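FOG-3 protein (Caenorhabditis elegans, PDB 5TD6) forms RNA-binding multimers that specify sperm fate in the nematode germline, the present chain being its BTG/Tob domain. Local coordinates at residues 1-9 with 33-44. The protein carries 2 engineered substitutions. Sequence-based numbering, arbitrary orientation.
Sequences MYTEVRELV and GNYLVSHFSSTW
Met1, in one of its two conformers, lays its sulfur over one face of the Trp44 indole, a Met-aromatic contact with SD 4.0 Å from the centroid of the six-membered ring; CB adds a CH-pi contact over the five-membered ring. With CG anti to the backbone N (chi1 170°) and a bend at chi2, the chain sets CE against Phe40 CB and Val37 CG2. At the indole edge stands Glu4, its CD 3.5 Å from Trp44 CZ2 and its carboxylate turned 73° from the ring plane. One water is the polar link between the segments, accepting from Trp44 NE1 (3.1 Å from its O) and joined to Glu4 OE2; within 1-9, Glu4 OE1 accepts from Met1 N at 2.8 Å. A leucine in place of Trp44 would probably strip the methionine sulfur of its aromatic floor and leave this water without its indole donor. Val5 is a knob among Gly33, Leu36, Val37 and Phe40; Leu8 CD1 meets the Phe40 edge at CZ (3.8 Å), and Val9 CG2 rests on Gly33 CA (3.7 Å). Helices 2-9 and 33-41, axes 9.6 Å apart at 134°, thus pair around one knob-into-hole contact within the BTG/Tob domain.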
loop_
_atom_site.group_PDB
_atom_site.type_symbol
_atom_site.label_atom_id
_atom_site.label_comp_id
_atom_site.label_asym_id
_atom_site.label_seq_id
_atom_site.Cartn_x
_atom_site.Cartn_y
_atom_site.Cartn_z
ATOM N N MET B 1 5.000 10.170 9.550
ATOM C CA MET B 1 6.233 9.385 9.575
ATOM C C MET B 1 5.991 7.905 9.286
ATOM O O MET B 1 6.550 7.324 8.362
ATOM C CB MET B 1 6.919 9.533 10.933
ATOM C CG MET B 1 8.063 8.577 11.135
ATOM S SD MET B 1 9.351 8.852 9.907
ATOM C CE MET B 1 10.362 7.500 10.273
ATOM N N TYR B 2 5.155 7.285 10.113
ATOM C CA TYR B 2 4.989 5.835 10.043
ATOM C C TYR B 2 4.224 5.413 8.794
ATOM O O TYR B 2 4.528 4.376 8.187
ATOM C CB TYR B 2 4.304 5.330 11.322
ATOM C CG TYR B 2 5.194 5.562 12.518
ATOM C CD1 TYR B 2 6.288 4.744 12.758
ATOM C CD2 TYR B 2 4.975 6.630 13.376
ATOM C CE1 TYR B 2 7.126 4.968 13.841
ATOM C CE2 TYR B 2 5.805 6.859 14.457
ATOM C CZ TYR B 2 6.877 6.025 14.680
ATOM O OH TYR B 2 7.696 6.255 15.751
ATOM N N THR B 3 3.238 6.223 8.422
ATOM C CA THR B 3 2.526 6.059 7.146
ATOM C C THR B 3 3.521 5.983 5.983
ATOM O O THR B 3 3.486 5.046 5.174
ATOM C CB THR B 3 1.564 7.232 6.896
ATOM O OG1 THR B 3 0.632 7.329 7.976
ATOM C CG2 THR B 3 0.807 7.088 5.561
ATOM N N GLU B 4 4.412 6.974 5.904
ATOM C CA GLU B 4 5.347 7.045 4.781
ATOM C C GLU B 4 6.294 5.847 4.771
ATOM O O GLU B 4 6.551 5.254 3.721
ATOM C CB GLU B 4 6.143 8.356 4.818
ATOM C CG GLU B 4 5.325 9.604 4.534
ATOM C CD GLU B 4 4.649 10.187 5.796
ATOM O OE1 GLU B 4 4.667 9.556 6.884
ATOM O OE2 GLU B 4 4.086 11.283 5.683
ATOM N N VAL B 5 6.807 5.483 5.941
ATOM C CA VAL B 5 7.686 4.320 6.056
ATOM C C VAL B 5 6.947 3.066 5.627
ATOM O O VAL B 5 7.486 2.229 4.932
ATOM C CB VAL B 5 8.206 4.117 7.502
ATOM C CG1 VAL B 5 8.853 2.777 7.632
ATOM C CG2 VAL B 5 9.186 5.235 7.898
ATOM N N ARG B 6 5.697 2.942 6.050
ATOM C CA ARG B 6 4.934 1.759 5.686
ATOM C C ARG B 6 4.733 1.699 4.179
ATOM O O ARG B 6 4.823 0.617 3.592
ATOM C CB ARG B 6 3.571 1.727 6.388
ATOM C CG ARG B 6 2.751 0.485 6.031
ATOM C CD ARG B 6 1.362 0.527 6.666
ATOM N NE ARG B 6 0.542 1.595 6.104
ATOM C CZ ARG B 6 0.081 2.632 6.802
ATOM N NH1 ARG B 6 0.362 2.750 8.096
ATOM N NH2 ARG B 6 -0.661 3.556 6.205
ATOM N N GLU B 7 4.446 2.849 3.554
ATOM C CA GLU B 7 4.278 2.867 2.102
ATOM C C GLU B 7 5.592 2.506 1.385
ATOM O O GLU B 7 5.571 1.806 0.369
ATOM C CB GLU B 7 3.770 4.227 1.627
ATOM C CG GLU B 7 2.305 4.525 2.039
ATOM C CD GLU B 7 1.349 3.490 1.521
ATOM O OE1 GLU B 7 1.504 3.075 0.356
ATOM O OE2 GLU B 7 0.449 3.076 2.276
ATOM N N LEU B 8 6.718 2.992 1.903
ATOM C CA LEU B 8 8.036 2.666 1.327
ATOM C C LEU B 8 8.307 1.169 1.459
ATOM O O LEU B 8 8.715 0.494 0.493
ATOM C CB LEU B 8 9.154 3.459 2.007
ATOM C CG LEU B 8 10.411 3.763 1.166
ATOM C CD1 LEU B 8 11.369 4.750 1.836
ATOM C CD2 LEU B 8 11.153 2.532 0.789
ATOM N N VAL B 9 8.092 0.650 2.663
ATOM C CA VAL B 9 8.341 -0.772 2.919
ATOM C C VAL B 9 7.470 -1.645 2.030
ATOM O O VAL B 9 7.921 -2.660 1.485
ATOM C CB VAL B 9 8.075 -1.140 4.387
ATOM C CG1 VAL B 9 8.097 -2.651 4.564
ATOM C CG2 VAL B 9 9.114 -0.474 5.288
ATOM N N GLY B 33 11.471 -1.328 8.084
ATOM C CA GLY B 33 10.658 -0.269 8.626
ATOM C C GLY B 33 11.355 0.357 9.817
ATOM O O GLY B 33 11.427 1.574 9.939
ATOM N N ASN B 34 11.883 -0.479 10.700
ATOM C CA ASN B 34 12.597 0.036 11.860
ATOM C C ASN B 34 13.833 0.844 11.465
ATOM O O ASN B 34 14.022 1.947 11.973
ATOM C CB ASN B 34 12.981 -1.107 12.802
ATOM C CG ASN B 34 11.767 -1.793 13.400
ATOM O OD1 ASN B 34 10.666 -1.232 13.406
ATOM N ND2 ASN B 34 11.955 -3.014 13.901
ATOM N N TYR B 35 14.659 0.314 10.559
ATOM C CA TYR B 35 15.825 1.057 10.080
ATOM C C TYR B 35 15.415 2.411 9.532
ATOM O O TYR B 35 16.075 3.419 9.774
ATOM C CB TYR B 35 16.595 0.307 8.982
ATOM C CG TYR B 35 17.576 1.207 8.226
ATOM C CD1 TYR B 35 18.881 1.392 8.685
ATOM C CD2 TYR B 35 17.196 1.879 7.061
ATOM C CE1 TYR B 35 19.775 2.213 8.013
ATOM C CE2 TYR B 35 18.083 2.714 6.384
ATOM C CZ TYR B 35 19.374 2.870 6.863
ATOM O OH TYR B 35 20.258 3.687 6.189
ATOM N N LEU B 36 14.346 2.419 8.753
ATOM C CA LEU B 36 13.937 3.638 8.071
ATOM C C LEU B 36 13.471 4.682 9.071
ATOM O O LEU B 36 13.747 5.877 8.909
ATOM C CB LEU B 36 12.824 3.353 7.060
ATOM C CG LEU B 36 13.256 2.595 5.803
ATOM C CD1 LEU B 36 12.071 2.403 4.876
ATOM C CD2 LEU B 36 14.426 3.303 5.073
ATOM N N VAL B 37 12.746 4.232 10.089
ATOM C CA VAL B 37 12.287 5.141 11.118
ATOM C C VAL B 37 13.490 5.812 11.780
ATOM O O VAL B 37 13.534 7.036 11.923
ATOM C CB VAL B 37 11.393 4.442 12.168
ATOM C CG1 VAL B 37 11.170 5.357 13.371
ATOM C CG2 VAL B 37 10.053 4.098 11.555
ATOM N N SER B 38 14.490 5.018 12.128
ATOM C CA SER B 38 15.712 5.565 12.702
ATOM C C SER B 38 16.403 6.552 11.753
ATOM O O SER B 38 16.801 7.636 12.156
ATOM C CB SER B 38 16.659 4.425 13.068
ATOM O OG SER B 38 18.012 4.841 12.976
ATOM N N HIS B 39 16.512 6.167 10.486
ATOM C CA HIS B 39 17.203 6.925 9.444
ATOM C C HIS B 39 16.487 8.239 9.115
ATOM O O HIS B 39 17.129 9.228 8.753
ATOM C CB HIS B 39 17.330 6.034 8.191
ATOM C CG HIS B 39 18.132 6.626 7.065
ATOM N ND1 HIS B 39 19.448 7.019 7.205
ATOM C CD2 HIS B 39 17.820 6.826 5.760
ATOM C CE1 HIS B 39 19.897 7.469 6.045
ATOM N NE2 HIS B 39 18.930 7.360 5.151
ATOM N N PHE B 40 15.160 8.245 9.253
ATOM C CA PHE B 40 14.330 9.400 8.886
ATOM C C PHE B 40 14.097 10.400 10.029
ATOM O O PHE B 40 13.825 11.580 9.783
ATOM C CB PHE B 40 12.952 8.935 8.382
ATOM C CG PHE B 40 12.990 8.168 7.071
ATOM C CD1 PHE B 40 14.151 8.075 6.328
ATOM C CD2 PHE B 40 11.848 7.539 6.602
ATOM C CE1 PHE B 40 14.172 7.383 5.125
ATOM C CE2 PHE B 40 11.859 6.842 5.411
ATOM C CZ PHE B 40 13.020 6.768 4.668
ATOM N N SER B 41 14.172 9.917 11.267
ATOM C CA SER B 41 13.688 10.680 12.424
ATOM C C SER B 41 14.388 12.021 12.646
ATOM O O SER B 41 13.742 12.999 12.979
ATOM C CB SER B 41 13.807 9.848 13.700
ATOM O OG SER B 41 12.669 9.017 13.865
ATOM N N SER B 42 15.695 12.086 12.454
ATOM C CA SER B 42 16.394 13.323 12.791
ATOM C C SER B 42 16.143 14.476 11.802
ATOM O O SER B 42 16.380 15.625 12.138
ATOM C CB SER B 42 17.890 13.056 12.918
ATOM O OG SER B 42 18.369 12.389 11.774
ATOM N N THR B 43 15.656 14.189 10.598
ATOM C CA THR B 43 15.420 15.272 9.640
ATOM C C THR B 43 13.942 15.485 9.303
ATOM O O THR B 43 13.594 16.428 8.581
ATOM C CB THR B 43 16.189 15.046 8.325
ATOM O OG1 THR B 43 15.865 13.758 7.783
ATOM C CG2 THR B 43 17.693 15.134 8.585
ATOM N N TRP B 44 13.077 14.623 9.831
ATOM C CA TRP B 44 11.642 14.682 9.518
ATOM C C TRP B 44 10.995 15.961 10.058
ATOM O O TRP B 44 10.902 16.161 11.268
ATOM C CB TRP B 44 10.932 13.455 10.088
ATOM C CG TRP B 44 9.679 13.068 9.358
ATOM C CD1 TRP B 44 8.393 13.343 9.733
ATOM C CD2 TRP B 44 9.591 12.304 8.147
ATOM N NE1 TRP B 44 7.510 12.808 8.820
ATOM C CE2 TRP B 44 8.222 12.161 7.842
ATOM C CE3 TRP B 44 10.534 11.723 7.293
ATOM C CZ2 TRP B 44 7.780 11.479 6.706
ATOM C CZ3 TRP B 44 10.080 11.032 6.158
ATOM C CH2 TRP B 44 8.731 10.914 5.886
HETATM O O HOH W 1 4.619 12.937 7.809
#